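Conserved domain protein (Porphyromonas gingivalis, PDB 3PNN) is probably a cytoplasmic glycosyltransferase with a Rossmann-like alpha/beta/alpha fold that takes part in forming glycosidic linkages. Local coordinates at residues Q146-M151 against R261-V266; K5-V10 against R50-I55. One frame throughout, in Å; residues are numbered along the deposited sequence.

Overall arrangement
Both contacts pair two parallel strands, and they come one after the other in the chain: contact 2 (5-10 with 50-55) is complete before contact 1 (146-151 with 261-266) begins. Their centres lie 19 Å apart and their nearest atoms about 9 Å apart, without touching. They are connected through successive strand pairings, from 7-11 through 118-122 and 217-220 to 148-155, which pairs with 263-268. Contact 2 joins neighbouring strands of a beta-alpha-beta unit, whereas contact 1 brings together segments separated by 109 residues. The glycerol bound at contact 1 probably comes from the crystallisation liquor and does not by itself mark a substrate site.

Contact 1. Residues Q146-M151 against R261-V266; sequences QGEYCM and RASVEV. With GOL (glycerol), chain G.
Y149 is held through both backbone polar atoms by the residues on either side of V264: its N donates to S263 O (2.9 Å), an almost straight bond at 171°, and its O accepts from E265 N (3.0 Å). S263 N to G147 O and M151 N to E265 O extend this parallel pairing at the two ends. Just before it, a glycerol links the loops, giving a hydrogen bond from its O2 to Q146 O (2.8 Å) and a weak one from its O3 to R261 O.

The Y149 ring packs toward one end of the pairing and M151 at the other. With its CG beside the backbone N (chi1 -52°), Y149 folds back along its own segment, and G147 C lies 4.1 Å above the ring plane, over its centre. A262 CB approaches Y149 CE2 to 3.6 Å, and V264 CG2 sits at the ring edge, near its plane. Further along, the M151 side chain crosses that of V264 at about a right angle, M151 CG to V264 CG1 3.9 Å, and lies side by side with V266, M151 CG to V266 CG2 4.1 Å.

The Y149 hydroxyl and G147 N both hydrogen-bond to D223 OD1, at the start of helix 223-239, while F220 and Y224 meet the ring edge-to-face. V264 packs on helix 249-259. From the other face of the sheet, C150 touches helix 129-140 and E265 forms a salt bridge with K138 of that helix.

Contact 2. Residues K5-V10 against R50-I55; sequences KPTLFV and RLVFVI
R50 reaches across to T7 and K5 where two parallel strands of a beta-alpha-beta unit meet, strand 7-11 and strand 50-55, joined through helix 35-46 in the Rossmann-like part of the fold. From R50 CB, CG stands between the backbone N and the carbonyl carbon (chi1 67°), which sets it against T7 OG1 at 3.2 Å and also near T7 CG2. R50 CD stays beside the same hydroxyl, at 3.3 Å from T7 OG1, and a bend at chi3 (59°) turns the guanidinium back toward the beginning of the neighbouring segment. There R50 NH1 spends both its N-H groups, one on K5 O (2.9 Å, 170°) and one on T7 OG1 (2.9 Å), with both acceptors close to the guanidinium plane. NH2 donates to a water that also accepts from K5 N. Two grips on NH1 should limit rotation of the group. E116 hydrogen-bonds to T7 OG1 and makes a long, weak ion pair with R50 NH1.

From R50 O, which accepts from L8 N, the backbone bonds alternate in regular parallel fashion through L8 O, V52 and V10 to V54 N, with V10 N to V52 O at 2.7 Å. The face bearing T7 and F9 packs on F118 of strand 118-122; from the L51 and F53 face, F53 reaches helix 60-71, meeting F63 edge-to-face. V52 O lies at the edge of the F9 ring, 3.4 Å from F9 CD1, and V10 CB rests 3.6 Å from F53 CD1.

Contact 1. Residues Q146-M151 against R261-V266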
loop_
_atom_site.group_PDB
_atom_site.type_symbol
_atom_site.label_atom_id
_atom_site.label_comp_id
_atom_site.label_asym_id
_atom_site.label_seq_id
_atom_site.Cartn_x
_atom_site.Cartn_y
_atom_site.Cartn_z
ATOM N N GLN A 146 4.202 20.993 0.447
ATOM C CA GLN A 146 4.298 20.436 1.801
ATOM C C GLN A 146 2.881 20.137 2.270
ATOM O O GLN A 146 2.021 21.014 2.240
ATOM C CB GLN A 146 4.945 21.456 2.764
ATOM C CG GLN A 146 4.953 21.049 4.264
ATOM C CD GLN A 146 5.145 22.246 5.230
ATOM O OE1 GLN A 146 4.427 23.239 5.155
ATOM N NE2 GLN A 146 6.113 22.140 6.128
ATOM N N GLY A 147 2.623 18.906 2.695
ATOM C CA GLY A 147 1.362 18.610 3.359
ATOM C C GLY A 147 0.170 18.549 2.412
ATOM O O GLY A 147 -0.979 18.631 2.853
ATOM N N GLU A 148 0.438 18.411 1.114
ATOM C CA GLU A 148 -0.626 18.173 0.124
ATOM C C GLU A 148 -0.439 16.791 -0.504
ATOM O O GLU A 148 0.466 16.583 -1.311
ATOM C CB GLU A 148 -0.644 19.277 -0.948
ATOM C CG GLU A 148 -0.746 20.670 -0.317
ATOM C CD GLU A 148 -0.921 21.792 -1.330
ATOM O OE1 GLU A 148 -1.673 21.607 -2.313
ATOM O OE2 GLU A 148 -0.309 22.867 -1.122
ATOM N N TYR A 149 -1.280 15.847 -0.091
ATOM C CA TYR A 149 -1.125 14.436 -0.456
ATOM C C TYR A 149 -2.374 13.947 -1.180
ATOM O O TYR A 149 -3.296 14.737 -1.441
ATOM C CB TYR A 149 -0.940 13.596 0.809
ATOM C CG TYR A 149 0.160 14.072 1.750
ATOM C CD1 TYR A 149 1.341 14.609 1.259
ATOM C CD2 TYR A 149 0.018 13.945 3.135
ATOM C CE1 TYR A 149 2.367 15.021 2.122
ATOM C CE2 TYR A 149 1.042 14.347 4.011
ATOM C CZ TYR A 149 2.209 14.886 3.494
ATOM O OH TYR A 149 3.213 15.304 4.342
ATOM N N CYS A 150 -2.414 12.650 -1.493
ATOM C CA CYS A 150 -3.587 12.058 -2.131
ATOM C C CYS A 150 -3.702 10.564 -1.825
ATOM O O CYS A 150 -2.784 9.936 -1.279
ATOM C CB CYS A 150 -3.558 12.294 -3.645
ATOM S SG CYS A 150 -2.170 11.448 -4.502
HETATM N N MSE A 151 -4.853 9.991 -2.147
HETATM C CA MSE A 151 -4.999 8.542 -2.095
HETATM C C MSE A 151 -5.960 8.143 -3.186
HETATM O O MSE A 151 -6.796 8.943 -3.592
HETATM C CB MSE A 151 -5.508 8.028 -0.735
HETATM C CG MSE A 151 -6.859 8.529 -0.270
HETATM SE SE MSE A 151 -7.708 7.294 1.058
HETATM C CE MSE A 151 -8.927 6.383 -0.176
ATOM N N ARG A 261 -2.448 19.799 9.377
ATOM C CA ARG A 261 -1.121 19.887 8.752
ATOM C C ARG A 261 -1.039 19.257 7.371
ATOM O O ARG A 261 -0.137 19.575 6.600
ATOM C CB ARG A 261 -0.024 19.309 9.653
ATOM C CG ARG A 261 0.245 20.180 10.871
ATOM C CD ARG A 261 1.500 19.757 11.611
ATOM N NE ARG A 261 1.360 18.447 12.246
ATOM C CZ ARG A 261 2.363 17.796 12.833
ATOM N NH1 ARG A 261 3.580 18.337 12.865
ATOM N NH2 ARG A 261 2.157 16.606 13.386
ATOM N N ALA A 262 -1.966 18.357 7.061
ATOM C CA ALA A 262 -2.018 17.779 5.722
ATOM C C ALA A 262 -3.442 17.742 5.203
ATOM O O ALA A 262 -4.405 17.700 5.975
ATOM C CB ALA A 262 -1.426 16.386 5.708
ATOM N N SER A 263 -3.564 17.789 3.887
ATOM C CA SER A 263 -4.837 17.553 3.235
ATOM C C SER A 263 -4.603 16.435 2.245
ATOM O O SER A 263 -3.512 16.312 1.681
ATOM C CB SER A 263 -5.335 18.813 2.523
ATOM O OG SER A 263 -4.401 19.236 1.550
ATOM N N VAL A 264 -5.613 15.598 2.051
ATOM C CA VAL A 264 -5.445 14.423 1.212
ATOM C C VAL A 264 -6.601 14.421 0.225
ATOM O O VAL A 264 -7.754 14.304 0.630
ATOM C CB VAL A 264 -5.472 13.115 2.045
ATOM C CG1 VAL A 264 -5.349 11.889 1.124
ATOM C CG2 VAL A 264 -4.348 13.112 3.111
ATOM N N GLU A 265 -6.308 14.576 -1.061
ATOM C CA GLU A 265 -7.373 14.489 -2.061
ATOM C C GLU A 265 -7.639 13.027 -2.386
ATOM O O GLU A 265 -6.706 12.255 -2.634
ATOM C CB GLU A 265 -7.025 15.253 -3.350
ATOM C CG GLU A 265 -8.103 15.039 -4.442
ATOM C CD GLU A 265 -7.817 15.757 -5.766
ATOM O OE1 GLU A 265 -6.743 16.372 -5.919
ATOM O OE2 GLU A 265 -8.687 15.705 -6.664
ATOM N N VAL A 266 -8.911 12.644 -2.394
ATOM C CA VAL A 266 -9.287 11.273 -2.726
ATOM C C VAL A 266 -9.597 11.181 -4.225
ATOM O O VAL A 266 -10.510 11.851 -4.719
ATOM C CB VAL A 266 -10.510 10.793 -1.913
ATOM C CG1 VAL A 266 -10.892 9.351 -2.314
ATOM C CG2 VAL A 266 -10.221 10.871 -0.420
HETATM C C1 GOL G . 1.843 24.617 2.831
HETATM O O1 GOL G . 1.180 25.817 2.496
HETATM C C2 GOL G . 0.929 23.766 3.708
HETATM O O2 GOL G . 0.139 22.940 2.883
HETATM C C3 GOL G . 1.781 22.903 4.635
HETATM O O3 GOL G . 1.010 22.371 5.688
#

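Contact 2. Residues K5-V10 against R50-I55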
loop_
_atom_site.group_PDB
_atom_site.type_symbol
_atom_site.label_atom_id
_atom_site.label_comp_id
_atom_site.label_asym_id
_atom_site.label_seq_id
_atom_site.Cartn_x
_atom_site.Cartn_y
_atom_site.Cartn_z
ATOM N N LYS A 5 9.716 12.784 -12.866
ATOM C CA LYS A 5 8.838 11.627 -12.903
ATOM C C LYS A 5 8.747 11.107 -11.472
ATOM O O LYS A 5 9.755 11.046 -10.766
ATOM C CB LYS A 5 9.402 10.537 -13.808
ATOM C CG LYS A 5 9.459 10.911 -15.295
ATOM C CD LYS A 5 10.193 9.836 -16.094
ATOM C CE LYS A 5 9.956 9.971 -17.598
ATOM N NZ LYS A 5 8.807 9.136 -18.060
ATOM N N PRO A 6 7.539 10.736 -11.038
ATOM C CA PRO A 6 7.375 10.320 -9.638
ATOM C C PRO A 6 7.922 8.924 -9.375
ATOM O O PRO A 6 8.121 8.117 -10.290
ATOM C CB PRO A 6 5.853 10.366 -9.435
ATOM C CG PRO A 6 5.293 10.092 -10.811
ATOM C CD PRO A 6 6.303 10.586 -11.824
ATOM N N THR A 7 8.169 8.641 -8.099
ATOM C CA THR A 7 8.726 7.375 -7.674
ATOM C C THR A 7 7.614 6.429 -7.223
ATOM O O THR A 7 6.652 6.861 -6.581
ATOM C CB THR A 7 9.702 7.635 -6.503
ATOM O OG1 THR A 7 10.848 8.338 -7.006
ATOM C CG2 THR A 7 10.148 6.323 -5.812
ATOM N N LEU A 8 7.727 5.148 -7.563
ATOM C CA LEU A 8 6.828 4.132 -7.005
ATOM C C LEU A 8 7.530 3.393 -5.852
ATOM O O LEU A 8 8.555 2.752 -6.050
ATOM C CB LEU A 8 6.386 3.130 -8.086
ATOM C CG LEU A 8 5.442 2.030 -7.571
ATOM C CD1 LEU A 8 4.102 2.636 -7.162
ATOM C CD2 LEU A 8 5.220 0.989 -8.648
ATOM N N PHE A 9 6.963 3.484 -4.656
ATOM C CA PHE A 9 7.571 2.913 -3.454
ATOM C C PHE A 9 6.704 1.715 -3.120
ATOM O O PHE A 9 5.522 1.866 -2.793
ATOM C CB PHE A 9 7.543 3.961 -2.330
ATOM C CG PHE A 9 8.322 3.586 -1.084
ATOM C CD1 PHE A 9 9.067 2.420 -1.011
ATOM C CD2 PHE A 9 8.317 4.438 0.023
ATOM C CE1 PHE A 9 9.794 2.094 0.142
ATOM C CE2 PHE A 9 9.039 4.116 1.168
ATOM C CZ PHE A 9 9.777 2.933 1.222
ATOM N N VAL A 10 7.278 0.522 -3.242
ATOM C CA VAL A 10 6.527 -0.707 -3.035
ATOM C C VAL A 10 6.802 -1.318 -1.659
ATOM O O VAL A 10 7.961 -1.601 -1.297
ATOM C CB VAL A 10 6.841 -1.754 -4.141
ATOM C CG1 VAL A 10 6.068 -3.046 -3.883
ATOM C CG2 VAL A 10 6.518 -1.188 -5.540
ATOM N N ARG A 50 10.925 5.634 -11.402
ATOM C CA ARG A 50 11.809 4.690 -10.721
ATOM C C ARG A 50 11.026 3.909 -9.682
ATOM O O ARG A 50 9.951 4.353 -9.231
ATOM C CB ARG A 50 12.966 5.433 -10.034
ATOM C CG ARG A 50 12.529 6.309 -8.870
ATOM C CD ARG A 50 13.552 7.402 -8.566
ATOM N NE ARG A 50 13.757 8.261 -9.726
ATOM C CZ ARG A 50 12.878 9.158 -10.172
ATOM N NH1 ARG A 50 11.711 9.338 -9.548
ATOM N NH2 ARG A 50 13.168 9.879 -11.250
ATOM N N LEU A 51 11.565 2.751 -9.308
ATOM C CA LEU A 51 10.983 1.918 -8.274
ATOM C C LEU A 51 11.885 1.868 -7.051
ATOM O O LEU A 51 13.110 1.745 -7.160
ATOM C CB LEU A 51 10.813 0.484 -8.767
ATOM C CG LEU A 51 10.210 0.237 -10.144
ATOM C CD1 LEU A 51 10.146 -1.293 -10.369
ATOM C CD2 LEU A 51 8.830 0.873 -10.247
ATOM N N VAL A 52 11.270 1.940 -5.881
ATOM C CA VAL A 52 11.967 1.638 -4.641
ATOM C C VAL A 52 11.190 0.534 -3.916
ATOM O O VAL A 52 9.965 0.641 -3.750
ATOM C CB VAL A 52 12.081 2.892 -3.733
ATOM C CG1 VAL A 52 12.684 2.524 -2.367
ATOM C CG2 VAL A 52 12.912 3.973 -4.427
ATOM N N PHE A 53 11.891 -0.528 -3.512
ATOM C CA PHE A 53 11.285 -1.600 -2.727
ATOM C C PHE A 53 11.833 -1.551 -1.320
ATOM O O PHE A 53 13.050 -1.528 -1.136
ATOM C CB PHE A 53 11.629 -2.982 -3.314
ATOM C CG PHE A 53 11.103 -3.189 -4.715
ATOM C CD1 PHE A 53 9.817 -3.685 -4.915
ATOM C CD2 PHE A 53 11.887 -2.873 -5.817
ATOM C CE1 PHE A 53 9.319 -3.881 -6.211
ATOM C CE2 PHE A 53 11.400 -3.056 -7.124
ATOM C CZ PHE A 53 10.115 -3.561 -7.315
ATOM N N VAL A 54 10.953 -1.548 -0.322
ATOM C CA VAL A 54 11.433 -1.831 1.031
ATOM C C VAL A 54 11.284 -3.336 1.284
ATOM O O VAL A 54 10.195 -3.891 1.141
ATOM C CB VAL A 54 10.710 -1.004 2.119
ATOM C CG1 VAL A 54 9.195 -1.169 2.024
ATOM C CG2 VAL A 54 11.247 -1.374 3.512
ATOM N N ILE A 55 12.393 -3.985 1.618
ATOM C CA ILE A 55 12.408 -5.412 1.915
ATOM C C ILE A 55 13.157 -5.614 3.233
ATOM O O ILE A 55 13.396 -4.647 3.961
ATOM C CB ILE A 55 13.097 -6.223 0.791
ATOM C CG1 ILE A 55 14.564 -5.812 0.634
ATOM C CG2 ILE A 55 12.351 -6.071 -0.549
ATOM C CD1 ILE A 55 15.389 -6.864 -0.155
HETATM O O HOH W 1 12.650 12.724 -11.736
#